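Local coordinates for PnpC (Pseudomonas putida, PDB 3N9T), which is a hydroxyquinol 1,2-dioxygenase, an iron(III) enzyme of the intradiol ring-cleavage family that also holds phospholipid in a tunnel of N-terminal helices, at residues A[57-60]-A[61-65]; A[78-82]-A[83-87]; A[114-117]-A[118-122]; A[260-263]-A[264-268]. All blocks are in the same frame, centred on the assembly; numbering follows the deposited sequence.

Contact 1. Residues A[57-60]-A[61-65]; sequences IRFL and TATGQ. With HGX (1-heptadecanoyl-2-tridecanoyl-3-glycerol-phosphonyl choline), chain B.
Phe59 and Thr63 lie one turn apart, and the hydroxyl of the threonine sits against the phenyl ring. The Phe59 ring is set by a first torsion of -170°, which places CG opposite the backbone N and carries the ring from CB out to the lipid. At Phe59 CG the ring meets the longer acyl chain, with C34 of HGX 3.8 Å away. The two ortho carbons then part company: CD2 stays with the lipid, 3.6 Å from C34, while CD1 lies between C36 of HGX and Thr63 OG1. Farther out, CE1 is the ring atom closest to the hydroxyl, 3.4 Å from Thr63 OG1, and CE2 is still beside C34 and C33. CZ, at the tip, returns to the hydroxyl side, 4.0 Å from Thr63 OG1. Acyl carbon C35 passes over the centre of one ring face, 4.0 Å above the plane, while OG1 approaches obliquely. Phe59 and Thr63 belong to successive turns near the C-terminal end of helix 50-65, part of the N-terminal helical region that lines the phospholipid tunnel at the dimer interface. Phe59 O takes two bonds from Thr63, its N and its OG1 (each 2.8 Å), which arrive from opposite faces of the carbonyl plane, the hydroxyl well above it. Thr61 OG1 lies as near to Ile57 O, but its single proton may instead go to Gln73 OE1 of the second subunit. Ile57 CD1 and Leu60 CD2 extend the apolar surface, Ile57 CD1 4.0 Å from C22 on the shorter chain and Leu60 CD2 beside C42 of the longer.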
loop_
_atom_site.group_PDB
_atom_site.type_symbol
_atom_site.label_atom_id
_atom_site.label_comp_id
_atom_site.label_asym_id
_atom_site.label_seq_id
_atom_site.Cartn_x
_atom_site.Cartn_y
_atom_site.Cartn_z
ATOM N N ILE A 57 -5.657 -1.898 -6.550
ATOM C CA ILE A 57 -4.759 -3.033 -6.885
ATOM C C ILE A 57 -3.901 -2.708 -8.135
ATOM O O ILE A 57 -2.684 -2.887 -8.122
ATOM C CB ILE A 57 -5.558 -4.389 -7.111
ATOM C CG1 ILE A 57 -6.170 -4.929 -5.773
ATOM C CG2 ILE A 57 -4.674 -5.397 -7.737
ATOM C CD1 ILE A 57 -5.103 -5.454 -4.763
ATOM N N ARG A 58 -4.527 -2.222 -9.198
ATOM C CA ARG A 58 -3.740 -1.916 -10.446
ATOM C C ARG A 58 -2.687 -0.811 -10.112
ATOM O O ARG A 58 -1.517 -0.876 -10.534
ATOM C CB ARG A 58 -4.689 -1.394 -11.559
ATOM C CG ARG A 58 -5.627 -2.484 -12.129
ATOM C CD ARG A 58 -6.595 -1.990 -13.294
ATOM N NE ARG A 58 -7.239 -0.671 -13.055
ATOM C CZ ARG A 58 -8.562 -0.512 -12.885
ATOM N NH1 ARG A 58 -9.366 -1.582 -12.917
ATOM N NH2 ARG A 58 -9.092 0.672 -12.713
ATOM N N PHE A 59 -3.124 0.234 -9.390
ATOM C CA PHE A 59 -2.214 1.309 -9.002
ATOM C C PHE A 59 -0.994 0.876 -8.179
ATOM O O PHE A 59 0.139 1.297 -8.465
ATOM C CB PHE A 59 -2.972 2.429 -8.263
ATOM C CG PHE A 59 -2.135 3.668 -8.050
ATOM C CD1 PHE A 59 -1.327 3.778 -6.935
ATOM C CD2 PHE A 59 -2.195 4.743 -8.981
ATOM C CE1 PHE A 59 -0.524 4.935 -6.742
ATOM C CE2 PHE A 59 -1.400 5.872 -8.805
ATOM C CZ PHE A 59 -0.585 5.988 -7.679
ATOM N N LEU A 60 -1.217 0.099 -7.114
ATOM C CA LEU A 60 -0.122 -0.414 -6.274
ATOM C C LEU A 60 0.813 -1.259 -7.069
ATOM O O LEU A 60 2.030 -1.274 -6.821
ATOM C CB LEU A 60 -0.679 -1.275 -5.125
ATOM C CG LEU A 60 -1.360 -0.394 -4.064
ATOM C CD1 LEU A 60 -2.106 -1.238 -2.982
ATOM C CD2 LEU A 60 -0.412 0.522 -3.439
ATOM N N THR A 61 0.226 -2.046 -7.972
ATOM C CA THR A 61 1.025 -2.987 -8.729
ATOM C C THR A 61 1.982 -2.152 -9.624
ATOM O O THR A 61 3.213 -2.368 -9.640
ATOM C CB THR A 61 0.128 -3.974 -9.516
ATOM O OG1 THR A 61 -0.688 -4.735 -8.596
ATOM C CG2 THR A 61 0.977 -5.054 -10.285
ATOM N N ALA A 62 1.385 -1.233 -10.371
ATOM C CA ALA A 62 2.080 -0.339 -11.280
ATOM C C ALA A 62 3.109 0.459 -10.505
ATOM O O ALA A 62 4.188 0.593 -10.978
ATOM C CB ALA A 62 1.065 0.584 -12.030
ATOM N N THR A 63 2.833 0.888 -9.272
ATOM C CA THR A 63 3.821 1.625 -8.483
ATOM C C THR A 63 5.043 0.743 -8.159
ATOM O O THR A 63 6.201 1.144 -8.360
ATOM C CB THR A 63 3.190 2.171 -7.169
ATOM O OG1 THR A 63 2.158 3.082 -7.546
ATOM C CG2 THR A 63 4.289 2.867 -6.263
ATOM N N GLY A 64 4.783 -0.464 -7.689
ATOM C CA GLY A 64 5.895 -1.394 -7.448
ATOM C C GLY A 64 6.682 -1.682 -8.731
ATOM O O GLY A 64 7.928 -1.699 -8.703
ATOM N N GLN A 65 5.973 -1.861 -9.850
ATOM C CA GLN A 65 6.628 -2.193 -11.122
ATOM C C GLN A 65 7.481 -1.066 -11.680
ATOM O O GLN A 65 8.407 -1.349 -12.455
ATOM C CB GLN A 65 5.602 -2.593 -12.183
ATOM C CG GLN A 65 5.036 -3.985 -11.944
ATOM C CD GLN A 65 5.963 -5.072 -12.475
ATOM O OE1 GLN A 65 6.466 -4.973 -13.608
ATOM N NE2 GLN A 65 6.183 -6.120 -11.671
HETATM O O11 HGX B . -11.716 7.126 -8.674
HETATM C C11 HGX B . -10.940 6.257 -8.927
HETATM C C12 HGX B . -10.817 5.117 -7.969
HETATM C C13 HGX B . -9.740 5.410 -6.953
HETATM C C14 HGX B . -9.571 4.110 -6.215
HETATM C C15 HGX B . -8.574 4.240 -5.132
HETATM C C16 HGX B . -8.648 3.014 -4.279
HETATM C C17 HGX B . -7.407 2.952 -3.426
HETATM C C18 HGX B . -7.695 1.998 -2.284
HETATM C C19 HGX B . -6.467 1.187 -1.933
HETATM C C20 HGX B . -6.969 -0.187 -1.482
HETATM C C21 HGX B . -7.121 -1.174 -2.644
HETATM C C22 HGX B . -6.556 -2.577 -2.405
HETATM C C23 HGX B . -5.795 -2.762 -1.088
HETATM O O3 HGX B . -10.172 6.345 -10.141
HETATM C C3 HGX B . -10.177 7.524 -10.941
HETATM C C2 HGX B . -8.850 8.270 -10.909
HETATM C C1 HGX B . -8.904 9.297 -12.005
HETATM O O3P HGX B . -9.799 10.303 -11.559
HETATM O O2 HGX B . -7.726 7.447 -11.204
HETATM C C31 HGX B . -6.671 7.446 -10.183
HETATM O O31 HGX B . -5.573 7.879 -10.436
HETATM C C32 HGX B . -6.769 6.880 -8.822
HETATM C C33 HGX B . -5.334 6.988 -8.291
HETATM C C34 HGX B . -5.140 5.910 -7.258
HETATM C C35 HGX B . -4.492 6.396 -5.986
HETATM C C36 HGX B . -4.276 5.202 -5.127
HETATM C C37 HGX B . -3.150 5.545 -4.171
HETATM C C38 HGX B . -3.132 4.425 -3.172
HETATM C C39 HGX B . -1.764 4.301 -2.532
HETATM C C40 HGX B . -1.836 4.228 -1.016
HETATM C C42 HGX B . -1.957 2.802 -0.475
HETATM C C43 HGX B . -0.754 2.351 0.375
HETATM C C44 HGX B . 0.004 3.486 1.070
HETATM C C45 HGX B . 1.479 3.430 0.681
HETATM C C46 HGX B . 2.196 4.794 0.714
HETATM C C47 HGX B . 3.436 4.713 1.596
HETATM C C48 HGX B . 4.495 4.060 0.731
HETATM O O1 HGX B . -10.176 10.825 -13.980
HETATM P P1 HGX B . -10.868 10.861 -12.613
HETATM O O4 HGX B . -12.136 10.060 -12.376
HETATM O O5 HGX B . -11.069 12.417 -12.154
HETATM C C4 HGX B . -11.914 13.303 -12.919
HETATM C C5 HGX B . -11.129 14.455 -13.568
HETATM N N1 HGX B . -10.667 14.275 -14.977
HETATM C C6 HGX B . -10.660 15.602 -15.629
HETATM C C7 HGX B . -11.513 13.364 -15.790
HETATM C C8 HGX B . -9.276 13.782 -14.963
#

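Contact 2. Residues A[78-82]-A[83-87]; sequences LSDTL and GVSML. With HGX (1-heptadecanoyl-2-tridecanoyl-3-glycerol-phosphonyl choline), chain B.
Ser79 and Ser85 face each other across the turn between two helices, hydroxyl to hydroxyl, and share a chain of donated protons. Ser79 OG donates to Ser85 OG at 2.6 Å, and Ser85 OG passes its own proton to Asp80 OD1, also at 2.6 Å, on the anti lone pair of that oxygen. Trp53 NE1 of the second subunit is hydrogen-bonded to Ser79 OG as well, and the two buried hydroxyls are thus tied across the dimer interface. Gly83 sits where the chain turns from one helix into the next. With phi at +81° it ends helix 74-81 in a Schellman motif, in which Val84 N bonds to Ser79 O (2.9 Å) and Gly83 N to Asp80 O (3.0 Å). The same glycine is the N-cap of helix 84-91, its carbonyl taking the bond from Leu87 N, and a side chain on it would run into Leu82 O. A water bridges the joint, donating to Asp80 O and accepting from Met86 N. On the lipid side, Ser79 CB lies 3.8 Å from C48, the end of the longer acyl chain of HGX, while Leu78 CD2 rests against C39 farther up the same chain.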
loop_
_atom_site.group_PDB
_atom_site.type_symbol
_atom_site.label_atom_id
_atom_site.label_comp_id
_atom_site.label_asym_id
_atom_site.label_seq_id
_atom_site.Cartn_x
_atom_site.Cartn_y
_atom_site.Cartn_z
ATOM N N LEU A 78 5.622 7.925 -3.797
ATOM C CA LEU A 78 4.218 7.891 -3.304
ATOM C C LEU A 78 4.131 8.257 -1.835
ATOM O O LEU A 78 3.266 9.088 -1.446
ATOM C CB LEU A 78 3.609 6.474 -3.539
ATOM C CG LEU A 78 2.142 6.233 -3.192
ATOM C CD1 LEU A 78 1.203 7.212 -3.986
ATOM C CD2 LEU A 78 1.782 4.750 -3.454
ATOM N N SER A 79 5.024 7.657 -1.027
ATOM C CA SER A 79 5.163 8.038 0.424
ATOM C C SER A 79 5.387 9.539 0.567
ATOM O O SER A 79 4.720 10.208 1.394
ATOM C CB SER A 79 6.377 7.307 1.089
ATOM O OG SER A 79 6.511 7.727 2.452
ATOM N N ASP A 80 6.237 10.097 -0.312
ATOM C CA ASP A 80 6.558 11.549 -0.205
ATOM C C ASP A 80 5.338 12.392 -0.519
ATOM O O ASP A 80 5.023 13.286 0.237
ATOM C CB ASP A 80 7.656 11.960 -1.183
ATOM C CG ASP A 80 9.033 11.315 -0.889
ATOM O OD1 ASP A 80 9.337 10.860 0.223
ATOM O OD2 ASP A 80 9.859 11.357 -1.808
ATOM N N THR A 81 4.670 12.102 -1.660
ATOM C CA THR A 81 3.528 12.884 -2.143
ATOM C C THR A 81 2.248 12.693 -1.323
ATOM O O THR A 81 1.327 13.498 -1.421
ATOM C CB THR A 81 3.230 12.663 -3.659
ATOM O OG1 THR A 81 3.008 11.270 -3.913
ATOM C CG2 THR A 81 4.437 13.157 -4.511
ATOM N N LEU A 82 2.212 11.676 -0.485
ATOM C CA LEU A 82 1.069 11.502 0.415
ATOM C C LEU A 82 1.426 11.977 1.807
ATOM O O LEU A 82 0.612 11.852 2.751
ATOM C CB LEU A 82 0.634 10.034 0.496
ATOM C CG LEU A 82 0.109 9.400 -0.786
ATOM C CD1 LEU A 82 -0.294 7.964 -0.537
ATOM C CD2 LEU A 82 -1.128 10.231 -1.207
ATOM N N GLY A 83 2.630 12.538 1.951
ATOM C CA GLY A 83 3.055 13.196 3.229
ATOM C C GLY A 83 3.552 12.240 4.317
ATOM O O GLY A 83 3.863 12.652 5.458
ATOM N N VAL A 84 3.656 10.975 3.952
ATOM C CA VAL A 84 4.079 9.973 4.906
ATOM C C VAL A 84 5.579 10.138 5.238
ATOM O O VAL A 84 5.951 10.042 6.388
ATOM C CB VAL A 84 3.779 8.556 4.399
ATOM C CG1 VAL A 84 4.373 7.535 5.373
ATOM C CG2 VAL A 84 2.258 8.345 4.365
ATOM N N SER A 85 6.400 10.481 4.268
ATOM C CA SER A 85 7.836 10.554 4.543
ATOM C C SER A 85 8.110 11.691 5.529
ATOM O O SER A 85 8.909 11.534 6.436
ATOM C CB SER A 85 8.597 10.772 3.249
ATOM O OG SER A 85 8.137 9.812 2.315
ATOM N N MET A 86 7.488 12.849 5.312
ATOM C CA MET A 86 7.693 14.003 6.230
ATOM C C MET A 86 7.121 13.749 7.632
ATOM O O MET A 86 7.722 14.157 8.660
ATOM C CB MET A 86 7.158 15.296 5.607
ATOM C CG MET A 86 8.207 15.876 4.488
ATOM S SD MET A 86 9.778 16.494 5.214
ATOM C CE MET A 86 9.042 17.632 6.446
ATOM N N LEU A 87 5.967 13.051 7.679
ATOM C CA LEU A 87 5.381 12.651 8.973
ATOM C C LEU A 87 6.352 11.761 9.735
ATOM O O LEU A 87 6.623 12.000 10.935
ATOM C CB LEU A 87 4.014 11.966 8.809
ATOM C CG LEU A 87 3.413 11.466 10.134
ATOM C CD1 LEU A 87 3.132 12.642 11.016
ATOM C CD2 LEU A 87 2.118 10.769 9.900
HETATM O O11 HGX B . -11.716 7.126 -8.674
HETATM C C11 HGX B . -10.940 6.257 -8.927
HETATM C C12 HGX B . -10.817 5.117 -7.969
HETATM C C13 HGX B . -9.740 5.410 -6.953
HETATM C C14 HGX B . -9.571 4.110 -6.215
HETATM C C15 HGX B . -8.574 4.240 -5.132
HETATM C C16 HGX B . -8.648 3.014 -4.279
HETATM C C17 HGX B . -7.407 2.952 -3.426
HETATM C C18 HGX B . -7.695 1.998 -2.284
HETATM C C19 HGX B . -6.467 1.187 -1.933
HETATM C C20 HGX B . -6.969 -0.187 -1.482
HETATM C C21 HGX B . -7.121 -1.174 -2.644
HETATM C C22 HGX B . -6.556 -2.577 -2.405
HETATM C C23 HGX B . -5.795 -2.762 -1.088
HETATM O O3 HGX B . -10.172 6.345 -10.141
HETATM C C3 HGX B . -10.177 7.524 -10.941
HETATM C C2 HGX B . -8.850 8.270 -10.909
HETATM C C1 HGX B . -8.904 9.297 -12.005
HETATM O O3P HGX B . -9.799 10.303 -11.559
HETATM O O2 HGX B . -7.726 7.447 -11.204
HETATM C C31 HGX B . -6.671 7.446 -10.183
HETATM O O31 HGX B . -5.573 7.879 -10.436
HETATM C C32 HGX B . -6.769 6.880 -8.822
HETATM C C33 HGX B . -5.334 6.988 -8.291
HETATM C C34 HGX B . -5.140 5.910 -7.258
HETATM C C35 HGX B . -4.492 6.396 -5.986
HETATM C C36 HGX B . -4.276 5.202 -5.127
HETATM C C37 HGX B . -3.150 5.545 -4.171
HETATM C C38 HGX B . -3.132 4.425 -3.172
HETATM C C39 HGX B . -1.764 4.301 -2.532
HETATM C C40 HGX B . -1.836 4.228 -1.016
HETATM C C42 HGX B . -1.957 2.802 -0.475
HETATM C C43 HGX B . -0.754 2.351 0.375
HETATM C C44 HGX B . 0.004 3.486 1.070
HETATM C C45 HGX B . 1.479 3.430 0.681
HETATM C C46 HGX B . 2.196 4.794 0.714
HETATM C C47 HGX B . 3.436 4.713 1.596
HETATM C C48 HGX B . 4.495 4.060 0.731
HETATM O O1 HGX B . -10.176 10.825 -13.980
HETATM P P1 HGX B . -10.868 10.861 -12.613
HETATM O O4 HGX B . -12.136 10.060 -12.376
HETATM O O5 HGX B . -11.069 12.417 -12.154
HETATM C C4 HGX B . -11.914 13.303 -12.919
HETATM C C5 HGX B . -11.129 14.455 -13.568
HETATM N N1 HGX B . -10.667 14.275 -14.977
HETATM C C6 HGX B . -10.660 15.602 -15.629
HETATM C C7 HGX B . -11.513 13.364 -15.790
HETATM C C8 HGX B . -9.276 13.782 -14.963
HETATM O O HOH W 1 6.264 13.792 2.640
#

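Contact 3. Residues A[114-117]-A[118-122]; sequences PDRG and YGENM
Arg116 and Glu120 are brought together by two extended side chains: the arginine runs straight from CG to NE (chi3 178°), and the glutamate, with CG opposite the backbone N (chi1 -176°), stretches back across it at about a right angle. Between them the backbone makes a type II beta turn, Gly117 to Glu120, closed by Glu120 N to Gly117 O at 2.9 Å, with Gly119 taking the positive phi of the third position. The carboxylate of Glu120 grips the chain entering the turn at two points. OE2 forms a salt bridge with Arg116 NH1 (2.9 Å), lying close to the guanidinium plane although the two flat groups stand 80° apart; OE1 accepts from Gly117 N (2.8 Å), which comes from above the carboxylate plane. A water donates to Glu120 OE2 as well, at 2.6 Å. Replacing Glu120 by an alanine would probably leave Gly117 N without its acceptor and strip Arg116 NH1 of its carboxylate mate. The other guanidinium nitrogens are tied to the main chain beyond the turn, NE to Arg173 O and NH2 to Gly170 O, which, with the Glu120 salt bridge, should hold the group's rotation. Backbone bonds from Arg116 to Arg175 and from Gly119 to Ala185 attach the turn to strands 173-177 and 183-189 of the catalytic domain. Pro114 CB sits over the centre of one guanidinium face, and on the opposite side Met122 CB approaches Arg116 NE to 3.4 Å.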
loop_
_atom_site.group_PDB
_atom_site.type_symbol
_atom_site.label_atom_id
_atom_site.label_comp_id
_atom_site.label_asym_id
_atom_site.label_seq_id
_atom_site.Cartn_x
_atom_site.Cartn_y
_atom_site.Cartn_z
ATOM N N PRO A 114 33.699 17.292 -2.697
ATOM C CA PRO A 114 34.891 18.073 -2.263
ATOM C C PRO A 114 34.711 18.825 -0.937
ATOM O O PRO A 114 33.610 19.406 -0.670
ATOM C CB PRO A 114 35.079 19.084 -3.405
ATOM C CG PRO A 114 34.358 18.454 -4.627
ATOM C CD PRO A 114 33.138 17.788 -3.972
ATOM N N ASP A 115 35.753 18.781 -0.096
ATOM C CA ASP A 115 35.802 19.629 1.123
ATOM C C ASP A 115 36.093 21.066 0.626
ATOM O O ASP A 115 37.107 21.281 -0.009
ATOM C CB ASP A 115 36.881 19.150 2.095
ATOM C CG ASP A 115 36.608 17.782 2.592
ATOM O OD1 ASP A 115 35.796 17.675 3.484
ATOM O OD2 ASP A 115 37.223 16.823 2.079
ATOM N N ARG A 116 35.189 22.014 0.834
ATOM C CA ARG A 116 35.398 23.341 0.256
ATOM C C ARG A 116 35.758 24.350 1.307
ATOM O O ARG A 116 35.276 24.242 2.458
ATOM C CB ARG A 116 34.123 23.804 -0.508
ATOM C CG ARG A 116 33.629 22.794 -1.545
ATOM C CD ARG A 116 32.675 23.509 -2.582
ATOM N NE ARG A 116 32.241 22.542 -3.620
ATOM C CZ ARG A 116 32.908 22.337 -4.762
ATOM N NH1 ARG A 116 34.070 22.963 -4.984
ATOM N NH2 ARG A 116 32.437 21.491 -5.679
ATOM N N GLY A 117 36.582 25.344 0.924
ATOM C CA GLY A 117 37.016 26.421 1.830
ATOM C C GLY A 117 35.913 27.437 2.162
ATOM O O GLY A 117 34.857 27.492 1.503
ATOM N N TYR A 118 36.167 28.258 3.160
ATOM C CA TYR A 118 35.179 29.303 3.557
ATOM C C TYR A 118 34.875 30.247 2.390
ATOM O O TYR A 118 35.779 30.851 1.850
ATOM C CB TYR A 118 35.710 30.088 4.708
ATOM C CG TYR A 118 34.799 31.141 5.307
ATOM C CD1 TYR A 118 33.946 30.828 6.354
ATOM C CD2 TYR A 118 34.883 32.462 4.876
ATOM C CE1 TYR A 118 33.126 31.794 6.927
ATOM C CE2 TYR A 118 34.096 33.438 5.469
ATOM C CZ TYR A 118 33.262 33.108 6.467
ATOM O OH TYR A 118 32.524 34.072 7.005
ATOM N N GLY A 119 33.612 30.332 1.970
ATOM C CA GLY A 119 33.295 31.184 0.818
ATOM C C GLY A 119 33.630 30.617 -0.551
ATOM O O GLY A 119 33.412 31.291 -1.575
ATOM N N GLU A 120 34.081 29.359 -0.609
ATOM C CA GLU A 120 34.357 28.747 -1.882
ATOM C C GLU A 120 33.094 28.645 -2.754
ATOM O O GLU A 120 32.020 28.329 -2.281
ATOM C CB GLU A 120 34.962 27.356 -1.685
ATOM C CG GLU A 120 35.375 26.694 -3.024
ATOM C CD GLU A 120 36.205 25.439 -2.780
ATOM O OE1 GLU A 120 36.977 25.432 -1.814
ATOM O OE2 GLU A 120 36.093 24.485 -3.544
ATOM N N ASN A 121 33.233 28.891 -4.045
ATOM C CA ASN A 121 32.116 28.719 -4.974
ATOM C C ASN A 121 31.872 27.253 -5.379
ATOM O O ASN A 121 32.805 26.572 -5.787
ATOM C CB ASN A 121 32.379 29.578 -6.207
ATOM C CG ASN A 121 31.341 29.394 -7.274
ATOM O OD1 ASN A 121 30.129 29.377 -7.008
ATOM N ND2 ASN A 121 31.811 29.197 -8.512
ATOM N N MET A 122 30.640 26.737 -5.242
ATOM C CA MET A 122 30.369 25.373 -5.738
ATOM C C MET A 122 29.600 25.323 -7.077
ATOM O O MET A 122 29.286 24.216 -7.564
ATOM C CB MET A 122 29.652 24.518 -4.694
ATOM C CG MET A 122 28.361 25.187 -4.055
ATOM S SD MET A 122 27.555 23.913 -3.155
ATOM C CE MET A 122 25.910 24.638 -3.037
HETATM O O HOH W 2 37.549 22.360 -3.120
#

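Contact 4. Residues A[260-263]-A[264-268]; sequences EDRP and AHDED
Arg262 NH1 donates to two acceptors of the loop that follows its strand, Asp266 OD2 and Asp268 O, each at 2.9 Å. The loop begins with a type II beta turn, Pro263 to Asp266, and runs on into an Asx turn at Asp266. The first turn is closed only weakly, by Asp266 N to Pro263 O. Asp268 O lies in the guanidinium plane, and NH1 in turn lies in the Asp268 carbonyl plane; Asp266 OD2, by contrast, is met from well above its carboxylate. A bend at chi2 (-65°) folds the arginine over that oxygen, bringing Arg262 CD within 3.1 Å of Asp266 OD2. Glu260 OE1 takes the Arg262 NE proton at 3.0 Å, and Asp268 OD2 completes the salt-bridge network with a longer approach to NH2. A methionine in place of Arg262 would probably leave three carboxylates close together without their shared positive charge, and Asp268 O without its NH1 donor. Farther out, Tyr133 OH bonds to both Arg262 NH2 and Asp268 OD1, and backbone bonds from Glu260 and Arg262 to strand 278-287 fix the base of the loop. Asp266 is itself positioned by the Asx turn, in which Asp266 OD1 accepts from Asp268 N at 2.8 Å.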
loop_
_atom_site.group_PDB
_atom_site.type_symbol
_atom_site.label_atom_id
_atom_site.label_comp_id
_atom_site.label_asym_id
_atom_site.label_seq_id
_atom_site.Cartn_x
_atom_site.Cartn_y
_atom_site.Cartn_z
ATOM N N GLU A 260 18.314 38.204 -0.231
ATOM C CA GLU A 260 18.238 39.694 -0.353
ATOM C C GLU A 260 19.147 40.170 -1.436
ATOM O O GLU A 260 20.160 39.543 -1.723
ATOM C CB GLU A 260 18.677 40.383 0.938
ATOM C CG GLU A 260 18.047 39.851 2.193
ATOM C CD GLU A 260 18.447 40.658 3.423
ATOM O OE1 GLU A 260 19.507 41.332 3.410
ATOM O OE2 GLU A 260 17.666 40.654 4.385
ATOM N N ASP A 261 18.806 41.283 -2.053
ATOM C CA ASP A 261 19.682 41.867 -3.078
ATOM C C ASP A 261 20.671 42.749 -2.354
ATOM O O ASP A 261 20.286 43.576 -1.577
ATOM C CB ASP A 261 18.852 42.639 -4.119
ATOM C CG ASP A 261 17.787 41.751 -4.766
ATOM O OD1 ASP A 261 18.134 41.050 -5.733
ATOM O OD2 ASP A 261 16.620 41.733 -4.281
ATOM N N ARG A 262 21.961 42.515 -2.538
ATOM C CA ARG A 262 22.950 43.293 -1.805
ATOM C C ARG A 262 23.838 44.081 -2.754
ATOM O O ARG A 262 24.058 43.629 -3.870
ATOM C CB ARG A 262 23.874 42.366 -1.005
ATOM C CG ARG A 262 23.172 41.620 0.100
ATOM C CD ARG A 262 22.668 42.580 1.162
ATOM N NE ARG A 262 22.254 41.720 2.256
ATOM C CZ ARG A 262 23.107 41.282 3.180
ATOM N NH1 ARG A 262 24.378 41.679 3.136
ATOM N NH2 ARG A 262 22.684 40.453 4.136
ATOM N N PRO A 263 24.450 45.186 -2.245
ATOM C CA PRO A 263 25.347 46.069 -3.042
ATOM C C PRO A 263 26.667 45.383 -3.229
ATOM O O PRO A 263 27.039 44.520 -2.393
ATOM C CB PRO A 263 25.525 47.297 -2.139
ATOM C CG PRO A 263 25.185 46.848 -0.734
ATOM C CD PRO A 263 24.187 45.715 -0.888
ATOM N N ALA A 264 27.378 45.717 -4.296
ATOM C CA ALA A 264 28.784 45.300 -4.397
ATOM C C ALA A 264 29.524 45.797 -3.172
ATOM O O ALA A 264 29.188 46.857 -2.643
ATOM C CB ALA A 264 29.432 45.803 -5.643
ATOM N N HIS A 265 30.455 44.975 -2.673
ATOM C CA HIS A 265 31.327 45.305 -1.564
ATOM C C HIS A 265 30.564 45.482 -0.252
ATOM O O HIS A 265 31.037 46.151 0.668
ATOM C CB HIS A 265 32.243 46.510 -1.938
ATOM C CG HIS A 265 32.901 46.359 -3.285
ATOM N ND1 HIS A 265 33.918 45.463 -3.521
ATOM C CD2 HIS A 265 32.642 46.947 -4.478
ATOM C CE1 HIS A 265 34.255 45.495 -4.801
ATOM N NE2 HIS A 265 33.488 46.379 -5.407
ATOM N N ASP A 266 29.401 44.827 -0.124
ATOM C CA ASP A 266 28.629 44.950 1.124
ATOM C C ASP A 266 29.564 44.564 2.283
ATOM O O ASP A 266 30.286 43.585 2.167
ATOM C CB ASP A 266 27.436 43.976 1.092
ATOM C CG ASP A 266 26.438 44.227 2.179
ATOM O OD1 ASP A 266 26.789 44.511 3.346
ATOM O OD2 ASP A 266 25.233 44.100 1.888
ATOM N N GLU A 267 29.511 45.293 3.394
ATOM C CA GLU A 267 30.369 44.988 4.550
ATOM C C GLU A 267 29.865 43.823 5.356
ATOM O O GLU A 267 30.626 43.256 6.128
ATOM C CB GLU A 267 30.462 46.172 5.492
ATOM C CG GLU A 267 30.985 47.439 4.803
ATOM C CD GLU A 267 32.094 48.103 5.600
ATOM O OE1 GLU A 267 33.173 47.471 5.722
ATOM O OE2 GLU A 267 31.886 49.238 6.088
ATOM N N ASP A 268 28.578 43.488 5.210
ATOM C CA ASP A 268 27.983 42.354 5.914
ATOM C C ASP A 268 27.957 41.184 4.887
ATOM O O ASP A 268 26.912 40.872 4.265
ATOM C CB ASP A 268 26.601 42.754 6.418
ATOM C CG ASP A 268 25.801 41.590 6.928
ATOM O OD1 ASP A 268 26.385 40.573 7.378
ATOM O OD2 ASP A 268 24.564 41.686 6.828
#

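Overall arrangement
Each contact spans one uninterrupted run of chain, so none closes a long loop, and the four follow in series without nesting or crossing. Contact 1 lies in helix 50-65; contact 2 joins helix 74-81 to helix 84-91. Their centres are about 17 Å apart, and they meet where Phe59 CE1 packs on Leu78 CD1 at 4.0 Å, both beside the same lipid and both touching the second subunit. The chain then enters the catalytic beta domain, where contact 3 lies against strands 173-177 and 183-189 and contact 4 links strand 256-262 to the loop before 278-287. These two lie about 20 Å apart between centres, without touching, across the chain's centre from contact 1.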